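Local coordinates for carboxypeptidase D (PDB 3MN8), which removes C-terminal arginine or lysine from peptides and proteins as a zinc metallocarboxypeptidase, processing growth factors, peptide hormones and neuropeptides, at residues A115-G120 with S126-L131; D270-G275 with A280-L285; A359-K364 with Y374-T379. All coordinates share one frame; numbering follows the deposited sequence.

Interaction 1: residues A115-G120 with S126-L131; sequences AQYLLG and SDLGQL. With NAG (2-acetamido-2-deoxy-beta-D-glucopyranose), chain E.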
loop_
_atom_site.group_PDB
_atom_site.type_symbol
_atom_site.label_atom_id
_atom_site.label_comp_id
_atom_site.label_asym_id
_atom_site.label_seq_id
_atom_site.Cartn_x
_atom_site.Cartn_y
_atom_site.Cartn_z
ATOM N N ALA A 115 13.036 2.494 4.803
ATOM C CA ALA A 115 13.988 2.592 3.701
ATOM C C ALA A 115 15.396 2.258 4.167
ATOM O O ALA A 115 16.025 1.317 3.679
ATOM C CB ALA A 115 13.957 4.003 3.105
ATOM N N GLN A 116 15.892 3.047 5.113
ATOM C CA GLN A 116 17.203 2.816 5.684
ATOM C C GLN A 116 17.316 1.406 6.259
ATOM O O GLN A 116 18.270 0.684 5.962
ATOM C CB GLN A 116 17.465 3.843 6.770
ATOM C CG GLN A 116 17.511 5.287 6.274
ATOM C CD GLN A 116 17.518 6.295 7.430
ATOM O OE1 GLN A 116 18.571 6.618 7.997
ATOM N NE2 GLN A 116 16.336 6.774 7.797
ATOM N N TYR A 117 16.330 1.024 7.071
ATOM C CA TYR A 117 16.305 -0.281 7.726
ATOM C C TYR A 117 16.485 -1.441 6.747
ATOM O O TYR A 117 17.384 -2.269 6.885
ATOM C CB TYR A 117 15.000 -0.462 8.498
ATOM C CG TYR A 117 14.931 -1.760 9.263
ATOM C CD1 TYR A 117 15.516 -1.880 10.514
ATOM C CD2 TYR A 117 14.289 -2.869 8.731
ATOM C CE1 TYR A 117 15.468 -3.067 11.221
ATOM C CE2 TYR A 117 14.228 -4.071 9.428
ATOM C CZ TYR A 117 14.821 -4.161 10.675
ATOM O OH TYR A 117 14.775 -5.341 11.374
ATOM N N LEU A 118 15.619 -1.499 5.751
ATOM C CA LEU A 118 15.703 -2.537 4.742
ATOM C C LEU A 118 17.060 -2.561 4.068
ATOM O O LEU A 118 17.722 -3.592 4.025
ATOM C CB LEU A 118 14.608 -2.352 3.692
ATOM C CG LEU A 118 13.236 -2.793 4.184
ATOM C CD1 LEU A 118 12.166 -2.523 3.139
ATOM C CD2 LEU A 118 13.280 -4.270 4.576
ATOM N N LEU A 119 17.474 -1.427 3.527
ATOM C CA LEU A 119 18.726 -1.388 2.791
ATOM C C LEU A 119 19.911 -1.787 3.644
ATOM O O LEU A 119 20.652 -2.698 3.281
ATOM C CB LEU A 119 18.949 -0.011 2.175
ATOM C CG LEU A 119 18.159 0.186 0.886
ATOM C CD1 LEU A 119 18.289 1.628 0.387
ATOM C CD2 LEU A 119 18.624 -0.831 -0.161
ATOM N N GLY A 120 20.077 -1.116 4.781
ATOM C CA GLY A 120 21.239 -1.327 5.632
ATOM C C GLY A 120 21.259 -2.660 6.369
ATOM O O GLY A 120 22.255 -3.004 7.009
ATOM N N SER A 126 18.723 -12.382 7.232
ATOM C CA SER A 126 18.155 -13.313 6.242
ATOM C C SER A 126 16.698 -13.020 5.848
ATOM O O SER A 126 16.406 -12.805 4.675
ATOM C CB SER A 126 18.299 -14.764 6.725
ATOM O OG SER A 126 18.371 -15.664 5.634
ATOM N N ASP A 127 15.791 -13.023 6.823
ATOM C CA ASP A 127 14.394 -12.646 6.587
ATOM C C ASP A 127 14.262 -11.473 5.610
ATOM O O ASP A 127 13.606 -11.588 4.572
ATOM C CB ASP A 127 13.703 -12.278 7.907
ATOM C CG ASP A 127 13.218 -13.492 8.677
ATOM O OD1 ASP A 127 12.755 -14.460 8.035
ATOM O OD2 ASP A 127 13.282 -13.471 9.925
ATOM N N LEU A 128 14.884 -10.347 5.963
ATOM C CA LEU A 128 14.869 -9.129 5.152
ATOM C C LEU A 128 15.483 -9.353 3.770
ATOM O O LEU A 128 14.901 -8.980 2.745
ATOM C CB LEU A 128 15.633 -8.012 5.872
ATOM C CG LEU A 128 15.137 -7.597 7.262
ATOM C CD1 LEU A 128 16.057 -6.531 7.886
ATOM C CD2 LEU A 128 13.704 -7.103 7.192
ATOM N N GLY A 129 16.671 -9.951 3.746
ATOM C CA GLY A 129 17.319 -10.282 2.492
ATOM C C GLY A 129 16.338 -11.008 1.600
ATOM O O GLY A 129 16.309 -10.793 0.385
ATOM N N GLN A 130 15.515 -11.855 2.215
ATOM C CA GLN A 130 14.595 -12.697 1.465
ATOM C C GLN A 130 13.371 -11.898 1.078
ATOM O O GLN A 130 12.823 -12.063 -0.015
ATOM C CB GLN A 130 14.202 -13.927 2.279
ATOM C CG GLN A 130 13.847 -15.140 1.418
ATOM C CD GLN A 130 12.444 -15.060 0.852
ATOM O OE1 GLN A 130 11.623 -14.291 1.343
ATOM N NE2 GLN A 130 12.159 -15.857 -0.177
ATOM N N LEU A 131 12.943 -11.028 1.981
ATOM C CA LEU A 131 11.852 -10.112 1.685
ATOM C C LEU A 131 12.183 -9.277 0.445
ATOM O O LEU A 131 11.395 -9.176 -0.491
ATOM C CB LEU A 131 11.614 -9.182 2.876
ATOM C CG LEU A 131 10.505 -8.154 2.669
ATOM C CD1 LEU A 131 9.170 -8.871 2.553
ATOM C CD2 LEU A 131 10.499 -7.132 3.801
HETATM C C1 NAG E . 19.042 -12.431 -2.107
HETATM C C2 NAG E . 19.319 -13.867 -1.664
HETATM C C3 NAG E . 20.806 -14.181 -1.552
HETATM C C4 NAG E . 21.572 -13.614 -2.745
HETATM C C5 NAG E . 21.173 -12.167 -2.993
HETATM C C6 NAG E . 21.865 -11.623 -4.228
HETATM C C7 NAG E . 18.867 -13.695 0.798
HETATM C C8 NAG E . 19.565 -12.368 0.947
HETATM N N2 NAG E . 18.616 -14.181 -0.425
HETATM O O3 NAG E . 20.970 -15.585 -1.479
HETATM O O4 NAG E . 22.966 -13.686 -2.524
HETATM O O5 NAG E . 19.794 -12.099 -3.241
HETATM O O6 NAG E . 21.225 -12.189 -5.352
HETATM O O7 NAG E . 18.523 -14.312 1.806
#

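Interaction 2: residues D270-G275 with A280-L285; sequences DSFSGG and AHWYEL. With GEM ((2-guanidinoethylmercapto)succinic acid), chain G.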
loop_
_atom_site.group_PDB
_atom_site.type_symbol
_atom_site.label_atom_id
_atom_site.label_comp_id
_atom_site.label_asym_id
_atom_site.label_seq_id
_atom_site.Cartn_x
_atom_site.Cartn_y
_atom_site.Cartn_z
ATOM N N ASP A 270 -11.592 5.477 20.846
ATOM C CA ASP A 270 -12.214 4.652 19.808
ATOM C C ASP A 270 -12.385 3.221 20.283
ATOM O O ASP A 270 -11.623 2.753 21.133
ATOM C CB ASP A 270 -11.371 4.652 18.538
ATOM C CG ASP A 270 -11.206 6.038 17.946
ATOM O OD1 ASP A 270 -12.149 6.849 18.048
ATOM O OD2 ASP A 270 -10.131 6.311 17.372
ATOM N N SER A 271 -13.388 2.536 19.736
ATOM C CA SER A 271 -13.582 1.118 20.014
ATOM C C SER A 271 -13.612 0.313 18.719
ATOM O O SER A 271 -14.619 0.302 18.004
ATOM C CB SER A 271 -14.862 0.881 20.810
ATOM O OG SER A 271 -15.092 -0.510 21.002
ATOM N N PHE A 272 -12.500 -0.357 18.424
ATOM C CA PHE A 272 -12.351 -1.111 17.183
ATOM C C PHE A 272 -11.978 -2.573 17.467
ATOM O O PHE A 272 -10.827 -2.875 17.768
ATOM C CB PHE A 272 -11.277 -0.465 16.310
ATOM C CG PHE A 272 -11.680 0.860 15.710
ATOM C CD1 PHE A 272 -10.905 1.999 15.925
ATOM C CD2 PHE A 272 -12.817 0.968 14.911
ATOM C CE1 PHE A 272 -11.252 3.232 15.352
ATOM C CE2 PHE A 272 -13.176 2.194 14.340
ATOM C CZ PHE A 272 -12.387 3.330 14.565
ATOM N N SER A 273 -12.957 -3.472 17.374
ATOM C CA SER A 273 -12.747 -4.894 17.672
ATOM C C SER A 273 -11.548 -5.460 16.914
ATOM O O SER A 273 -11.531 -5.483 15.674
ATOM C CB SER A 273 -14.009 -5.711 17.347
ATOM O OG SER A 273 -13.776 -7.107 17.475
ATOM N N GLY A 274 -10.549 -5.916 17.667
ATOM C CA GLY A 274 -9.362 -6.512 17.079
ATOM C C GLY A 274 -8.442 -5.461 16.486
ATOM O O GLY A 274 -7.412 -5.773 15.873
ATOM N N GLY A 275 -8.828 -4.204 16.671
ATOM C CA GLY A 275 -8.020 -3.088 16.225
ATOM C C GLY A 275 -8.133 -2.800 14.745
ATOM O O GLY A 275 -7.308 -2.083 14.185
ATOM N N ALA A 280 -16.168 2.489 5.782
ATOM C CA ALA A 280 -17.556 2.931 5.836
ATOM C C ALA A 280 -18.152 2.803 7.232
ATOM O O ALA A 280 -18.781 3.740 7.725
ATOM C CB ALA A 280 -18.394 2.145 4.832
ATOM N N HIS A 281 -17.966 1.637 7.856
ATOM C CA HIS A 281 -18.524 1.379 9.182
ATOM C C HIS A 281 -17.999 2.372 10.214
ATOM O O HIS A 281 -18.736 2.792 11.107
ATOM C CB HIS A 281 -18.257 -0.050 9.646
ATOM C CG HIS A 281 -19.038 -0.428 10.864
ATOM N ND1 HIS A 281 -18.542 -0.287 12.143
ATOM C CD2 HIS A 281 -20.297 -0.907 11.000
ATOM C CE1 HIS A 281 -19.457 -0.677 13.013
ATOM N NE2 HIS A 281 -20.533 -1.054 12.346
ATOM N N TRP A 282 -16.728 2.740 10.102
ATOM C CA TRP A 282 -16.226 3.842 10.900
ATOM C C TRP A 282 -17.072 5.076 10.576
ATOM O O TRP A 282 -17.950 5.490 11.352
ATOM C CB TRP A 282 -14.759 4.104 10.580
ATOM C CG TRP A 282 -14.148 5.118 11.477
ATOM C CD1 TRP A 282 -14.770 5.814 12.478
ATOM C CD2 TRP A 282 -12.786 5.558 11.463
ATOM N NE1 TRP A 282 -13.875 6.658 13.090
ATOM C CE2 TRP A 282 -12.647 6.523 12.490
ATOM C CE3 TRP A 282 -11.668 5.230 10.685
ATOM C CZ2 TRP A 282 -11.435 7.173 12.750
ATOM C CZ3 TRP A 282 -10.467 5.870 10.948
ATOM C CH2 TRP A 282 -10.363 6.833 11.975
ATOM N N TYR A 283 -16.794 5.652 9.413
ATOM C CA TYR A 283 -17.649 6.672 8.818
ATOM C C TYR A 283 -17.327 6.736 7.333
ATOM O O TYR A 283 -16.172 6.544 6.931
ATOM C CB TYR A 283 -17.440 8.039 9.474
ATOM C CG TYR A 283 -15.992 8.519 9.446
ATOM C CD1 TYR A 283 -15.488 9.236 8.363
ATOM C CD2 TYR A 283 -15.133 8.256 10.501
ATOM C CE1 TYR A 283 -14.171 9.675 8.338
ATOM C CE2 TYR A 283 -13.819 8.688 10.477
ATOM C CZ TYR A 283 -13.343 9.398 9.401
ATOM O OH TYR A 283 -12.032 9.832 9.395
ATOM N N GLU A 284 -18.350 6.988 6.518
ATOM C CA GLU A 284 -18.171 6.995 5.071
ATOM C C GLU A 284 -17.459 8.243 4.586
ATOM O O GLU A 284 -17.555 9.322 5.173
ATOM C CB GLU A 284 -19.497 6.798 4.323
ATOM C CG GLU A 284 -20.041 5.374 4.427
ATOM C CD GLU A 284 -21.164 5.088 3.440
ATOM O OE1 GLU A 284 -21.822 4.023 3.566
ATOM O OE2 GLU A 284 -21.390 5.926 2.539
ATOM N N LEU A 285 -16.719 8.072 3.506
ATOM C CA LEU A 285 -16.065 9.186 2.868
ATOM C C LEU A 285 -15.937 8.796 1.411
ATOM O O LEU A 285 -15.915 7.605 1.077
ATOM C CB LEU A 285 -14.702 9.440 3.518
ATOM C CG LEU A 285 -13.579 8.417 3.304
ATOM C CD1 LEU A 285 -12.823 8.773 2.048
ATOM C CD2 LEU A 285 -12.630 8.366 4.497
HETATM C C8 GEM G . -9.938 9.257 7.286
HETATM S S7 GEM G . -9.273 7.982 6.252
HETATM C C6 GEM G . -9.494 6.570 7.297
HETATM C C5 GEM G . -10.927 6.390 7.793
HETATM N N3 GEM G . -11.742 6.009 6.649
HETATM C C1 GEM G . -13.067 5.922 6.606
HETATM N N4 GEM G . -13.678 5.560 5.485
HETATM N N2 GEM G . -13.789 6.203 7.685
HETATM C C9 GEM G . -10.055 10.499 6.443
HETATM O O14 GEM G . -9.599 10.467 5.279
HETATM O O15 GEM G . -10.606 11.511 6.925
HETATM C C10 GEM G . -9.111 9.501 8.560
HETATM C C11 GEM G . -7.724 10.104 8.376
HETATM O O12 GEM G . -6.768 9.543 8.965
HETATM O O13 GEM G . -7.579 11.146 7.687
#

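Interaction 3: residues A359-K364 with Y374-T379; sequences AGLEEK and YWRLLT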
loop_
_atom_site.group_PDB
_atom_site.type_symbol
_atom_site.label_atom_id
_atom_site.label_comp_id
_atom_site.label_asym_id
_atom_site.label_seq_id
_atom_site.Cartn_x
_atom_site.Cartn_y
_atom_site.Cartn_z
ATOM N N ALA A 359 -13.708 -18.513 -8.491
ATOM C CA ALA A 359 -15.092 -18.794 -8.130
ATOM C C ALA A 359 -15.457 -18.187 -6.780
ATOM O O ALA A 359 -14.854 -18.516 -5.758
ATOM C CB ALA A 359 -15.346 -20.294 -8.123
ATOM N N GLY A 360 -16.454 -17.308 -6.784
ATOM C CA GLY A 360 -16.908 -16.660 -5.567
ATOM C C GLY A 360 -16.225 -15.322 -5.369
ATOM O O GLY A 360 -16.523 -14.585 -4.434
ATOM N N LEU A 361 -15.282 -15.020 -6.248
ATOM C CA LEU A 361 -14.602 -13.732 -6.238
ATOM C C LEU A 361 -14.526 -13.190 -7.663
ATOM O O LEU A 361 -13.602 -12.447 -8.011
ATOM C CB LEU A 361 -13.199 -13.872 -5.652
ATOM C CG LEU A 361 -13.112 -14.366 -4.203
ATOM C CD1 LEU A 361 -11.674 -14.709 -3.848
ATOM C CD2 LEU A 361 -13.683 -13.360 -3.212
ATOM N N GLU A 362 -15.505 -13.574 -8.477
ATOM C CA GLU A 362 -15.523 -13.231 -9.891
ATOM C C GLU A 362 -15.802 -11.750 -10.140
ATOM O O GLU A 362 -15.633 -11.257 -11.254
ATOM C CB GLU A 362 -16.551 -14.095 -10.635
ATOM C CG GLU A 362 -15.968 -15.356 -11.265
ATOM C CD GLU A 362 -16.733 -16.615 -10.895
ATOM O OE1 GLU A 362 -17.372 -16.634 -9.814
ATOM O OE2 GLU A 362 -16.679 -17.587 -11.684
ATOM N N GLU A 363 -16.237 -11.040 -9.108
ATOM C CA GLU A 363 -16.476 -9.611 -9.244
ATOM C C GLU A 363 -15.158 -8.826 -9.192
ATOM O O GLU A 363 -15.074 -7.686 -9.667
ATOM C CB GLU A 363 -17.471 -9.119 -8.190
ATOM C CG GLU A 363 -18.910 -9.526 -8.474
ATOM C CD GLU A 363 -19.887 -9.008 -7.438
ATOM O OE1 GLU A 363 -19.711 -9.317 -6.241
ATOM O OE2 GLU A 363 -20.838 -8.299 -7.826
ATOM N N LYS A 364 -14.126 -9.444 -8.632
ATOM C CA LYS A 364 -12.803 -8.836 -8.636
ATOM C C LYS A 364 -11.786 -9.702 -9.366
ATOM O O LYS A 364 -10.990 -10.388 -8.735
ATOM C CB LYS A 364 -12.322 -8.568 -7.214
ATOM C CG LYS A 364 -10.976 -7.860 -7.138
ATOM C CD LYS A 364 -10.992 -6.612 -7.990
ATOM C CE LYS A 364 -9.823 -5.677 -7.698
ATOM N NZ LYS A 364 -9.736 -4.664 -8.789
ATOM N N TYR A 374 0.016 -12.357 -13.131
ATOM C CA TYR A 374 -1.027 -11.994 -12.183
ATOM C C TYR A 374 -0.651 -12.561 -10.819
ATOM O O TYR A 374 0.022 -13.592 -10.715
ATOM C CB TYR A 374 -2.381 -12.550 -12.610
ATOM C CG TYR A 374 -2.519 -14.022 -12.309
ATOM C CD1 TYR A 374 -2.160 -14.987 -13.255
ATOM C CD2 TYR A 374 -2.980 -14.453 -11.065
ATOM C CE1 TYR A 374 -2.261 -16.348 -12.960
ATOM C CE2 TYR A 374 -3.085 -15.802 -10.767
ATOM C CZ TYR A 374 -2.725 -16.742 -11.717
ATOM O OH TYR A 374 -2.838 -18.073 -11.415
ATOM N N TRP A 375 -1.075 -11.862 -9.774
ATOM C CA TRP A 375 -0.938 -12.343 -8.421
ATOM C C TRP A 375 -2.318 -12.228 -7.819
ATOM O O TRP A 375 -2.908 -11.145 -7.837
ATOM C CB TRP A 375 0.008 -11.454 -7.614
ATOM C CG TRP A 375 1.342 -11.254 -8.229
ATOM C CD1 TRP A 375 2.527 -11.835 -7.846
ATOM C CD2 TRP A 375 1.653 -10.393 -9.329
ATOM N NE1 TRP A 375 3.549 -11.397 -8.657
ATOM C CE2 TRP A 375 3.038 -10.515 -9.576
ATOM C CE3 TRP A 375 0.893 -9.535 -10.138
ATOM C CZ2 TRP A 375 3.670 -9.820 -10.595
ATOM C CZ3 TRP A 375 1.521 -8.855 -11.153
ATOM C CH2 TRP A 375 2.894 -8.996 -11.373
ATOM N N ARG A 376 -2.846 -13.325 -7.289
ATOM C CA ARG A 376 -4.157 -13.274 -6.666
ATOM C C ARG A 376 -4.032 -13.627 -5.198
ATOM O O ARG A 376 -3.829 -14.789 -4.816
ATOM C CB ARG A 376 -5.148 -14.191 -7.377
ATOM C CG ARG A 376 -6.534 -14.245 -6.743
ATOM C CD ARG A 376 -7.253 -12.914 -6.815
ATOM N NE ARG A 376 -8.564 -12.967 -6.165
ATOM C CZ ARG A 376 -9.367 -11.922 -5.981
ATOM N NH1 ARG A 376 -9.010 -10.713 -6.387
ATOM N NH2 ARG A 376 -10.538 -12.083 -5.389
ATOM N N LEU A 377 -4.131 -12.597 -4.373
ATOM C CA LEU A 377 -4.004 -12.784 -2.943
ATOM C C LEU A 377 -5.167 -13.624 -2.473
ATOM O O LEU A 377 -6.313 -13.353 -2.819
ATOM C CB LEU A 377 -4.014 -11.434 -2.236
ATOM C CG LEU A 377 -2.934 -10.452 -2.673
ATOM C CD1 LEU A 377 -2.914 -9.272 -1.721
ATOM C CD2 LEU A 377 -1.574 -11.131 -2.738
ATOM N N LEU A 378 -4.886 -14.632 -1.666
ATOM C CA LEU A 378 -5.952 -15.494 -1.187
ATOM C C LEU A 378 -5.785 -15.893 0.277
ATOM O O LEU A 378 -4.690 -16.084 0.778
ATOM C CB LEU A 378 -6.091 -16.737 -2.085
ATOM C CG LEU A 378 -6.656 -16.571 -3.509
ATOM C CD1 LEU A 378 -6.492 -17.836 -4.321
ATOM C CD2 LEU A 378 -8.123 -16.171 -3.489
ATOM N N THR A 379 -6.910 -15.985 0.954
ATOM C CA THR A 379 -6.994 -16.608 2.249
ATOM C C THR A 379 -6.754 -18.090 2.033
ATOM O O THR A 379 -7.009 -18.597 0.940
ATOM C CB THR A 379 -8.406 -16.393 2.791
ATOM O OG1 THR A 379 -8.541 -15.018 3.169
ATOM C CG2 THR A 379 -8.702 -17.293 3.994
#

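Interaction 1: residues A115-G120 with S126-L131
Y117 carries its ring with CG anti to the backbone N (chi1 -177°), and L128 turns CG anti to its own carbonyl carbon (chi1 -59°), which brings the tyrosine ring and the leucine methyls together between two helices. L128 CD1 lies 3.4 Å from Y117 CE2 and approaches the ring obliquely, the two side chains crossing at about a right angle. The second methyl, L128 CD2, meets L118 CD2 at 3.9 Å. That same L118 methyl also meets L131 CD2 at 4.1 Å, one turn further along the second helix. L118 thus touches two leucines three residues apart, in a wholly apolar seam without a hydrogen bond across it. The phenol oxygen of Y117 binds E30, and its ring meets that of W321. An alanine here in place of the tyrosine is likely to leave L128 CD1 facing a gap and E30 without its hydroxyl mate. Beyond the seam, G129 CA faces the acetyl methyl of the N-linked sugar. This is helix-helix packing within the alpha/beta M14 catalytic domain, away from the active site: helices 106-121 and 126-134 cross at -101° between these segments, with helix 43-56 beside the first and helix 317-333 touching both.

Interaction 2: residues D270-G275 with A280-L285
F272 meets W282 in a T-shaped stack: the phenylalanine drives CZ at the indole from one side, over its centre. The ring planes stand at 76°, and the F272 centroid is 5.1 Å from that of the five-membered ring of W282. F272 CZ comes within 3.8 Å of W282 CE2, so the contact is made mainly by this one edge carbon. Over the opposite face, toward the rim, comes Y283 CE2, so an aromatic carbon touches the indole from either side. The six-membered ring of W282, through CE3 and CZ3, borders the ethylene carbons of the bound inhibitor, (2-guanidinoethylmercapto)succinic acid. The inhibitor's guanidinium is held by Y283: N2 sits over the centre of the tyrosine ring and donates to Y283 O over a distance that is probably too short as modelled, while L285 CD2 packs against the same group. This is consistent with a pocket for the arginine or lysine side chain that the enzyme releases. R165, N174, R175 and the carbonyl of G279 also hydrogen-bond the inhibitor. The W282 side chain is about 4 Å from that of E305, the predicted proton donor/acceptor. Further out, hydrogen bonds position both segments. G275 N bonds to F272 O at 2.6 Å, folding the loop on itself, and F272 pairs with G265. In 280-285, H281 N is tied to N278 OD1, and E284 OE1 to S230. The two segments flank strand 276-278, the outer edge of the eight-stranded sheet, which leads straight into the short helix 279-282 that carries W282.

Interaction 3: residues A359-K364 with Y374-T379
L361 and K364 close in on the guanidinium of R376, and this is the dense part of the contact. L361 lies obliquely against the NH2 end, with CB and CD1 both touching it and CG in the guanidinium plane at its edge. K364 O sits over one face, 3.1 Å from R376 NH1, but the angle is poor and no hydrogen bond forms. Alongside, K364 CG lies 3.5 Å from R376 NH1. R376 reaches this place by keeping CG anti to the backbone N (chi1 177°) and bending at chi2. Its charge is answered by a salt bridge from NH2 to D244. Next to it the leucines add an apolar touch, L361 CD1 to L378 CD2 at 3.9 Å. K364 starts toward the strand but its end leads off, and its NZ is hydrogen-bonded to the carbonyls of Y294 and S297 and makes a cation-pi contact with Y294. The like charges K364 NZ and R376 NH1 therefore stay 6.5 Å apart. The outer side is different. L361 to K364 form a type I turn, closed by K364 N to L361 O at 3.1 Å, whose central E362 and E363 point away from the strand and are exposed. There E362 OE1 takes a bond from G360 N, met from above the carboxylate plane. This turn links two strands of the four-stranded sheet and meets the end of strand 373-376, an outer strand of the three-stranded sheet, within the transthyretin-like domain; R376 through D244, and K364 through Y294, tie it to the catalytic domain.

Overall arrangement
The three contacts follow one another along the chain without interleaving. Interactions 1 and 2 both lie in the M14 catalytic domain, yet their centres are 32 Å apart: interaction 1 joins helices beside the glycan, whereas interaction 2 sits at the edge strand of the eight-stranded sheet and lines the inhibitor pocket, the side chain of W282 being about 8 Å from the zinc ion. Interaction 3 belongs to the transthyretin-like domain, 29 Å from interaction 1 and 25 Å from interaction 2, centre to centre. None touches another. Only interaction 2 borders the bound inhibitor; interaction 3 lies in the second domain, where R376 and K364 also bond to the first.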